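Local coordinates for aminoglycoside 6-adenylyltransferase (Bacillus subtilis, PDB 2PBE), which adenylates streptomycin and streptidine on the O-6 position using ATP or GTP, and so mediates bacterial resistance to streptomycin, at residues A[187-199]-A[245-259]. Sequence-based numbering, arbitrary orientation.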
ATOM      1  N   ILE A 187      -3.225 -10.561  12.166  1.00 32.21           N
ATOM      2  CA  ILE A 187      -1.929 -10.057  12.596  1.00 31.16           C
ATOM      3  C   ILE A 187      -0.713 -10.646  11.892  1.00 30.38           C
ATOM      4  O   ILE A 187       0.117  -9.916  11.359  1.00 28.92           O
ATOM      5  CB  ILE A 187      -1.784 -10.237  14.126  1.00 30.74           C
ATOM      6  CG1 ILE A 187      -2.904  -9.456  14.831  1.00 31.63           C
ATOM      7  CG2 ILE A 187      -0.416  -9.745  14.604  1.00 29.57           C
ATOM      8  CD1 ILE A 187      -3.158  -9.879  16.270  1.00 33.55           C
ATOM      9  N   VAL A 188      -0.615 -11.968  11.900  1.00 29.69           N
ATOM     10  CA  VAL A 188       0.526 -12.628  11.289  1.00 29.70           C
ATOM     11  C   VAL A 188       0.716 -12.281   9.825  1.00 28.86           C
ATOM     12  O   VAL A 188       1.736 -11.697   9.478  1.00 27.68           O
ATOM     13  CB  VAL A 188       0.414 -14.137  11.474  1.00 29.64           C
ATOM     14  CG1 VAL A 188       1.548 -14.850  10.762  1.00 29.38           C
ATOM     15  CG2 VAL A 188       0.436 -14.442  12.970  1.00 30.34           C
ATOM     16  N   ARG A 189      -0.249 -12.639   8.970  1.00 28.06           N
ATOM     17  CA  ARG A 189      -0.152 -12.333   7.545  1.00 27.45           C
ATOM     18  C   ARG A 189      -0.024 -10.830   7.290  1.00 27.05           C
ATOM     19  O   ARG A 189       0.738 -10.418   6.415  1.00 28.10           O
ATOM     20  CB  ARG A 189      -1.352 -12.885   6.771  1.00 28.58           C
ATOM     21  CG  ARG A 189      -1.170 -12.789   5.268  1.00 27.96           C
ATOM     22  CD  ARG A 189      -2.390 -13.271   4.487  1.00 29.12           C
ATOM     23  NE  ARG A 189      -2.639 -14.704   4.617  1.00 30.79           N
ATOM     24  CZ  ARG A 189      -3.670 -15.227   5.276  1.00 33.82           C
ATOM     25  NH1 ARG A 189      -4.557 -14.430   5.873  1.00 34.25           N
ATOM     26  NH2 ARG A 189      -3.822 -16.542   5.325  1.00 32.93           N
ATOM     27  N   PRO A 190      -0.771  -9.990   8.031  1.00 26.76           N
ATOM     28  CA  PRO A 190      -0.610  -8.556   7.764  1.00 26.30           C
ATOM     29  C   PRO A 190       0.812  -8.044   8.013  1.00 26.33           C
ATOM     30  O   PRO A 190       1.245  -7.075   7.382  1.00 27.42           O
ATOM     31  CB  PRO A 190      -1.653  -7.912   8.681  1.00 25.41           C
ATOM     32  CG  PRO A 190      -2.761  -8.926   8.653  1.00 25.55           C
ATOM     33  CD  PRO A 190      -2.007 -10.232   8.809  1.00 25.35           C
ATOM     34  N   ASN A 191       1.545  -8.687   8.915  1.00 26.63           N
ATOM     35  CA  ASN A 191       2.917  -8.237   9.163  1.00 27.41           C
ATOM     36  C   ASN A 191       3.845  -8.767   8.069  1.00 26.72           C
ATOM     37  O   ASN A 191       4.812  -8.119   7.706  1.00 26.12           O
ATOM     38  CB  ASN A 191       3.405  -8.646  10.555  1.00 27.32           C
ATOM     39  CG  ASN A 191       3.007  -7.634  11.625  1.00 27.70           C
ATOM     40  OD1 ASN A 191       1.966  -7.754  12.265  1.00 26.78           O
ATOM     41  ND2 ASN A 191       3.831  -6.613  11.802  1.00 28.46           N
ATOM     42  N   LEU A 192       3.534  -9.937   7.527  1.00 26.85           N
ATOM     43  CA  LEU A 192       4.318 -10.490   6.436  1.00 27.83           C
ATOM     44  C   LEU A 192       4.209  -9.479   5.283  1.00 30.04           C
ATOM     45  O   LEU A 192       5.198  -9.163   4.612  1.00 30.41           O
ATOM     46  CB  LEU A 192       3.744 -11.842   6.009  1.00 25.48           C
ATOM     47  CG  LEU A 192       4.129 -12.347   4.616  1.00 25.41           C
ATOM     48  CD1 LEU A 192       5.659 -12.491   4.503  1.00 24.91           C
ATOM     49  CD2 LEU A 192       3.446 -13.691   4.358  1.00 25.11           C
ATOM     50  N   LEU A 193       2.999  -8.957   5.089  1.00 30.25           N
ATOM     51  CA  LEU A 193       2.736  -7.974   4.051  1.00 30.83           C
ATOM     52  C   LEU A 193       3.525  -6.688   4.240  1.00 31.50           C
ATOM     53  O   LEU A 193       4.015  -6.108   3.270  1.00 30.26           O
ATOM     54  CB  LEU A 193       1.257  -7.642   4.018  1.00 31.97           C
ATOM     55  CG  LEU A 193       0.304  -8.472   3.177  1.00 32.62           C
ATOM     56  CD1 LEU A 193      -1.051  -7.809   3.236  1.00 33.83           C
ATOM     57  CD2 LEU A 193       0.784  -8.536   1.734  1.00 32.55           C
ATOM     58  N   ARG A 194       3.622  -6.225   5.485  1.00 33.80           N
ATOM     59  CA  ARG A 194       4.371  -5.009   5.789  1.00 35.07           C
ATOM     60  C   ARG A 194       5.812  -5.267   5.446  1.00 35.06           C
ATOM     61  O   ARG A 194       6.468  -4.424   4.851  1.00 35.45           O
ATOM     62  CB  ARG A 194       4.279  -4.658   7.275  1.00 36.50           C
ATOM     63  CG  ARG A 194       4.993  -3.373   7.653  1.00 37.67           C
ATOM     64  CD  ARG A 194       4.837  -3.087   9.127  1.00 40.92           C
ATOM     65  NE  ARG A 194       3.432  -3.019   9.539  1.00 43.11           N
ATOM     66  CZ  ARG A 194       2.677  -1.935   9.399  1.00 46.03           C
ATOM     67  NH1 ARG A 194       3.181  -0.814   8.862  1.00 41.85           N
ATOM     68  NH2 ARG A 194       1.412  -1.985   9.793  1.00 48.55           N
HETATM   69  N   MSE A 195       6.300  -6.438   5.839  1.00 35.77           N
HETATM   70  CA  MSE A 195       7.681  -6.831   5.562  1.00 37.36           C
HETATM   71  C   MSE A 195       7.926  -6.834   4.053  1.00 36.71           C
HETATM   72  O   MSE A 195       8.984  -6.400   3.581  1.00 36.16           O
HETATM   73  CB  MSE A 195       7.960  -8.231   6.137  1.00 39.01           C
HETATM   74  CG  MSE A 195       9.436  -8.613   6.141  1.00 41.77           C
HETATM   75 SE   MSE A 195      10.594  -7.249   6.947  1.00 49.23          SE
HETATM   76  CE  MSE A 195      10.221  -7.566   8.856  1.00 44.37           C
HETATM   77  N   MSE A 196       6.947  -7.329   3.302  1.00 35.40           N
HETATM   78  CA  MSE A 196       7.076  -7.374   1.860  1.00 35.29           C
HETATM   79  C   MSE A 196       7.007  -5.959   1.289  1.00 33.81           C
HETATM   80  O   MSE A 196       7.715  -5.627   0.337  1.00 31.72           O
HETATM   81  CB  MSE A 196       5.971  -8.246   1.271  1.00 38.49           C
HETATM   82  CG  MSE A 196       6.120  -9.714   1.631  1.00 43.00           C
HETATM   83 SE   MSE A 196       4.661 -10.891   1.058  1.00 53.22          SE
HETATM   84  CE  MSE A 196       5.224 -11.384  -0.730  1.00 48.97           C
ATOM     85  N   ALA A 197       6.163  -5.124   1.883  1.00 32.97           N
ATOM     86  CA  ALA A 197       6.029  -3.751   1.426  1.00 33.18           C
ATOM     87  C   ALA A 197       7.328  -3.001   1.685  1.00 33.60           C
ATOM     88  O   ALA A 197       7.771  -2.214   0.841  1.00 35.66           O
ATOM     89  CB  ALA A 197       4.870  -3.069   2.133  1.00 31.73           C
ATOM     90  N   TRP A 198       7.941  -3.261   2.839  1.00 32.89           N
ATOM     91  CA  TRP A 198       9.200  -2.599   3.191  1.00 32.56           C
ATOM     92  C   TRP A 198      10.290  -3.007   2.203  1.00 32.39           C
ATOM     93  O   TRP A 198      11.220  -2.243   1.920  1.00 32.86           O
ATOM     94  CB  TRP A 198       9.642  -2.970   4.607  1.00 33.39           C
ATOM     95  CG  TRP A 198       8.931  -2.230   5.743  1.00 35.45           C
ATOM     96  CD1 TRP A 198       8.185  -1.085   5.636  1.00 35.68           C
ATOM     97  CD2 TRP A 198       8.998  -2.531   7.144  1.00 35.72           C
ATOM     98  NE1 TRP A 198       7.789  -0.649   6.877  1.00 36.27           N
ATOM     99  CE2 TRP A 198       8.270  -1.508   7.826  1.00 35.92           C
ATOM    100  CE3 TRP A 198       9.607  -3.561   7.903  1.00 34.64           C
ATOM    101  CZ2 TRP A 198       8.127  -1.479   9.244  1.00 35.37           C
ATOM    102  CZ3 TRP A 198       9.475  -3.539   9.322  1.00 33.49           C
ATOM    103  CH2 TRP A 198       8.732  -2.493   9.971  1.00 35.97           C
ATOM    104  N   HIS A 199      10.182  -4.227   1.692  1.00 31.73           N
ATOM    105  CA  HIS A 199      11.144  -4.705   0.715  1.00 31.94           C
ATOM    106  C   HIS A 199      10.945  -3.921  -0.595  1.00 32.46           C
ATOM    107  O   HIS A 199      11.907  -3.465  -1.199  1.00 32.56           O
ATOM    108  CB  HIS A 199      10.936  -6.201   0.476  1.00 31.83           C
ATOM    109  CG  HIS A 199      11.853  -6.780  -0.551  1.00 33.91           C
ATOM    110  ND1 HIS A 199      13.222  -6.755  -0.417  1.00 35.05           N
ATOM    111  CD2 HIS A 199      11.594  -7.374  -1.741  1.00 34.04           C
ATOM    112  CE1 HIS A 199      13.772  -7.307  -1.487  1.00 34.90           C
ATOM    113  NE2 HIS A 199      12.806  -7.688  -2.304  1.00 34.21           N
ATOM    114  N   LEU A 245       0.359 -21.281   8.040  1.00 30.23           N
ATOM    115  CA  LEU A 245       1.274 -20.672   9.011  1.00 28.92           C
ATOM    116  C   LEU A 245       2.731 -20.882   8.659  1.00 28.25           C
ATOM    117  O   LEU A 245       3.530 -19.944   8.694  1.00 26.30           O
ATOM    118  CB  LEU A 245       1.015 -21.237  10.410  1.00 29.80           C
ATOM    119  CG  LEU A 245       1.949 -20.668  11.484  1.00 30.99           C
ATOM    120  CD1 LEU A 245       1.650 -19.196  11.725  1.00 30.64           C
ATOM    121  CD2 LEU A 245       1.769 -21.463  12.761  1.00 33.04           C
ATOM    122  N   PHE A 246       3.087 -22.122   8.350  1.00 27.96           N
ATOM    123  CA  PHE A 246       4.468 -22.392   7.991  1.00 28.00           C
ATOM    124  C   PHE A 246       4.836 -21.650   6.721  1.00 27.94           C
ATOM    125  O   PHE A 246       5.985 -21.247   6.556  1.00 28.16           O
ATOM    126  CB  PHE A 246       4.716 -23.885   7.815  1.00 28.71           C
ATOM    127  CG  PHE A 246       4.573 -24.682   9.086  1.00 31.03           C
ATOM    128  CD1 PHE A 246       4.883 -24.118  10.345  1.00 30.14           C
ATOM    129  CD2 PHE A 246       4.179 -26.027   9.025  1.00 31.45           C
ATOM    130  CE1 PHE A 246       4.796 -24.903  11.536  1.00 31.43           C
ATOM    131  CE2 PHE A 246       4.087 -26.827  10.196  1.00 31.97           C
ATOM    132  CZ  PHE A 246       4.396 -26.262  11.455  1.00 32.09           C
ATOM    133  N   THR A 247       3.861 -21.471   5.837  1.00 26.46           N
ATOM    134  CA  THR A 247       4.097 -20.756   4.585  1.00 26.60           C
ATOM    135  C   THR A 247       4.446 -19.297   4.911  1.00 26.69           C
ATOM    136  O   THR A 247       5.359 -18.739   4.315  1.00 27.71           O
ATOM    137  CB  THR A 247       2.865 -20.881   3.640  1.00 27.12           C
ATOM    138  OG1 THR A 247       2.729 -22.252   3.245  1.00 26.65           O
ATOM    139  CG2 THR A 247       3.020 -20.005   2.379  1.00 23.63           C
ATOM    140  N   CYS A 248       3.732 -18.697   5.860  1.00 26.07           N
ATOM    141  CA  CYS A 248       4.020 -17.332   6.287  1.00 26.31           C
ATOM    142  C   CYS A 248       5.430 -17.297   6.883  1.00 26.65           C
ATOM    143  O   CYS A 248       6.172 -16.331   6.704  1.00 25.28           O
ATOM    144  CB  CYS A 248       3.012 -16.876   7.330  1.00 28.29           C
ATOM    145  SG  CYS A 248       1.332 -16.705   6.672  1.00 34.02           S
ATOM    146  N   TYR A 249       5.795 -18.360   7.593  1.00 26.82           N
ATOM    147  CA  TYR A 249       7.126 -18.476   8.192  1.00 27.93           C
ATOM    148  C   TYR A 249       8.189 -18.362   7.113  1.00 27.96           C
ATOM    149  O   TYR A 249       9.078 -17.504   7.175  1.00 29.10           O
ATOM    150  CB  TYR A 249       7.298 -19.841   8.892  1.00 29.06           C
ATOM    151  CG  TYR A 249       6.771 -19.904  10.307  1.00 29.06           C
ATOM    152  CD1 TYR A 249       5.801 -18.971  10.763  1.00 29.54           C
ATOM    153  CD2 TYR A 249       7.235 -20.891  11.214  1.00 28.55           C
ATOM    154  CE1 TYR A 249       5.310 -19.012  12.075  1.00 29.93           C
ATOM    155  CE2 TYR A 249       6.747 -20.941  12.562  1.00 29.82           C
ATOM    156  CZ  TYR A 249       5.781 -19.991  12.980  1.00 31.60           C
ATOM    157  OH  TYR A 249       5.296 -19.996  14.272  1.00 32.40           O
ATOM    158  N   ALA A 250       8.070 -19.247   6.127  1.00 26.48           N
ATOM    159  CA  ALA A 250       8.997 -19.309   5.008  1.00 24.40           C
ATOM    160  C   ALA A 250       9.137 -17.958   4.331  1.00 24.50           C
ATOM    161  O   ALA A 250      10.243 -17.498   4.066  1.00 24.65           O
ATOM    162  CB  ALA A 250       8.513 -20.344   4.017  1.00 24.55           C
ATOM    163  N   LEU A 251       8.006 -17.309   4.063  1.00 23.40           N
ATOM    164  CA  LEU A 251       8.033 -16.018   3.404  1.00 23.30           C
ATOM    165  C   LEU A 251       8.541 -14.890   4.283  1.00 24.26           C
ATOM    166  O   LEU A 251       9.158 -13.953   3.785  1.00 24.51           O
ATOM    167  CB  LEU A 251       6.654 -15.678   2.870  1.00 22.85           C
ATOM    168  CG  LEU A 251       6.290 -16.481   1.622  1.00 22.84           C
ATOM    169  CD1 LEU A 251       4.843 -16.261   1.256  1.00 22.99           C
ATOM    170  CD2 LEU A 251       7.204 -16.065   0.459  1.00 23.82           C
ATOM    171  N   PHE A 252       8.294 -14.976   5.587  1.00 24.36           N
ATOM    172  CA  PHE A 252       8.748 -13.908   6.468  1.00 24.74           C
ATOM    173  C   PHE A 252      10.250 -13.924   6.618  1.00 24.95           C
ATOM    174  O   PHE A 252      10.868 -12.871   6.743  1.00 23.82           O
ATOM    175  CB  PHE A 252       8.124 -14.008   7.866  1.00 24.96           C
ATOM    176  CG  PHE A 252       8.141 -12.703   8.605  1.00 24.34           C
ATOM    177  CD1 PHE A 252       7.278 -11.671   8.213  1.00 24.71           C
ATOM    178  CD2 PHE A 252       9.036 -12.481   9.668  1.00 24.46           C
ATOM    179  CE1 PHE A 252       7.292 -10.401   8.876  1.00 26.31           C
ATOM    180  CE2 PHE A 252       9.075 -11.211  10.355  1.00 25.75           C
ATOM    181  CZ  PHE A 252       8.195 -10.170   9.951  1.00 25.63           C
ATOM    182  N   ARG A 253      10.830 -15.119   6.627  1.00 25.74           N
ATOM    183  CA  ARG A 253      12.276 -15.242   6.757  1.00 26.80           C
ATOM    184  C   ARG A 253      12.861 -14.567   5.534  1.00 26.90           C
ATOM    185  O   ARG A 253      13.705 -13.684   5.635  1.00 26.84           O
ATOM    186  CB  ARG A 253      12.712 -16.717   6.780  1.00 25.93           C
ATOM    187  CG  ARG A 253      12.281 -17.462   8.028  1.00 26.32           C
ATOM    188  CD  ARG A 253      12.575 -18.969   7.949  1.00 27.62           C
ATOM    189  NE  ARG A 253      11.996 -19.663   9.100  1.00 26.17           N
ATOM    190  CZ  ARG A 253      11.102 -20.651   9.022  1.00 28.94           C
ATOM    191  NH1 ARG A 253      10.674 -21.079   7.844  1.00 28.13           N
ATOM    192  NH2 ARG A 253      10.631 -21.213  10.135  1.00 30.29           N
ATOM    193  N   LYS A 254      12.375 -15.006   4.380  1.00 26.99           N
ATOM    194  CA  LYS A 254      12.814 -14.498   3.100  1.00 28.47           C
ATOM    195  C   LYS A 254      12.869 -12.964   3.061  1.00 29.25           C
ATOM    196  O   LYS A 254      13.934 -12.379   2.857  1.00 32.06           O
ATOM    197  CB  LYS A 254      11.887 -15.025   2.003  1.00 28.04           C
ATOM    198  CG  LYS A 254      12.330 -14.646   0.597  1.00 29.27           C
ATOM    199  CD  LYS A 254      11.564 -15.399  -0.481  1.00 30.19           C
ATOM    200  CE  LYS A 254      11.965 -14.873  -1.853  1.00 29.57           C
ATOM    201  NZ  LYS A 254      11.272 -15.544  -2.974  1.00 33.62           N
ATOM    202  N   TYR A 255      11.736 -12.309   3.297  1.00 28.57           N
ATOM    203  CA  TYR A 255      11.702 -10.850   3.237  1.00 28.27           C
ATOM    204  C   TYR A 255      12.351 -10.079   4.367  1.00 28.51           C
ATOM    205  O   TYR A 255      12.864  -8.977   4.139  1.00 27.73           O
ATOM    206  CB  TYR A 255      10.264 -10.405   2.996  1.00 27.79           C
ATOM    207  CG  TYR A 255       9.845 -10.874   1.619  1.00 29.62           C
ATOM    208  CD1 TYR A 255      10.456 -10.330   0.450  1.00 28.89           C
ATOM    209  CD2 TYR A 255       8.953 -11.968   1.455  1.00 29.48           C
ATOM    210  CE1 TYR A 255      10.204 -10.878  -0.846  1.00 29.11           C
ATOM    211  CE2 TYR A 255       8.689 -12.528   0.159  1.00 30.01           C
ATOM    212  CZ  TYR A 255       9.325 -11.979  -0.986  1.00 31.07           C
ATOM    213  OH  TYR A 255       9.125 -12.540  -2.242  1.00 32.92           O
ATOM    214  N   SER A 256      12.334 -10.630   5.575  1.00 28.73           N
ATOM    215  CA  SER A 256      12.964  -9.943   6.701  1.00 29.49           C
ATOM    216  C   SER A 256      14.473 -10.074   6.532  1.00 29.85           C
ATOM    217  O   SER A 256      15.220  -9.168   6.900  1.00 30.52           O
ATOM    218  CB  SER A 256      12.517 -10.530   8.041  1.00 27.87           C
ATOM    219  OG  SER A 256      12.845 -11.903   8.123  1.00 32.88           O
ATOM    220  N   LYS A 257      14.917 -11.203   5.973  1.00 29.11           N
ATOM    221  CA  LYS A 257      16.342 -11.409   5.715  1.00 29.93           C
ATOM    222  C   LYS A 257      16.763 -10.428   4.623  1.00 29.52           C
ATOM    223  O   LYS A 257      17.786  -9.759   4.724  1.00 29.89           O
ATOM    224  CB  LYS A 257      16.617 -12.845   5.262  1.00 30.62           C
ATOM    225  CG  LYS A 257      16.633 -13.823   6.419  1.00 33.87           C
ATOM    226  CD  LYS A 257      16.773 -15.270   5.984  1.00 36.80           C
ATOM    227  CE  LYS A 257      16.699 -16.202   7.202  1.00 37.78           C
ATOM    228  NZ  LYS A 257      16.768 -17.641   6.833  1.00 40.07           N
ATOM    229  N   ALA A 258      15.933 -10.335   3.587  1.00 28.86           N
ATOM    230  CA  ALA A 258      16.187  -9.433   2.478  1.00 29.49           C
ATOM    231  C   ALA A 258      16.272  -7.973   2.924  1.00 31.31           C
ATOM    232  O   ALA A 258      17.176  -7.229   2.511  1.00 32.31           O
ATOM    233  CB  ALA A 258      15.098  -9.589   1.461  1.00 27.59           C
ATOM    234  N   VAL A 259      15.329  -7.564   3.766  1.00 31.92           N
ATOM    235  CA  VAL A 259      15.276  -6.193   4.263  1.00 31.16           C
ATOM    236  C   VAL A 259      16.397  -5.902   5.250  1.00 32.59           C
ATOM    237  O   VAL A 259      17.086  -4.885   5.137  1.00 35.32           O
ATOM    238  CB  VAL A 259      13.903  -5.912   4.939  1.00 30.39           C
ATOM    239  CG1 VAL A 259      13.936  -4.614   5.709  1.00 28.37           C
ATOM    240  CG2 VAL A 259      12.803  -5.859   3.884  1.00 28.75           C
TER
HETATM  241  O   HOH W   1      15.071  -5.052   0.778  1.00 25.53           O
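M195 and M196, both selenomethionines, meet the aromatic side chains of F252 and Y255 where two helices run in the same general direction, their segment axes 8.8 Å apart and inclined at 33°. The CB of M195 is directed toward the partner helix, and the side chain crosses F252 at about a right angle. Bends at chi2 (51°) and chi3 (77°) fold its chain back, bringing CE to 3.5 Å from F252 CZ, while CG of M195 lies 3.6 Å from the backbone N of S256. The same F252 ring turns its edge to the backbone of 187-199, with CE1 3.6 Å from N191 O. CG of M196 lies over one face of the Y255 ring, a CH-pi contact 4.1 Å from the centroid. SE of M195 lies obliquely to F252 and SE of M196 to Y255, each a Met-aromatic contact.

Aliphatic contacts extend the seam. L192 sets CD1 3.7 Å from L251 CB and CD2 beside C248, V188 touches C248, and V259 CG2 packs on H199 and W198.

No direct hydrogen bond joins the segments; a water bridges H199 ND1 and, weakly, A258 O. Beside the seam, S256 OG bonds F252 O (2.6 Å) and Y255 OH bonds E228.

F161 of helix 151-173 stacks on F252. Helices 151-173, 177-204, 238-263 and 270-283 form a helical bundle beside the mixed sheet, which probably carries the nucleotidyltransferase fold.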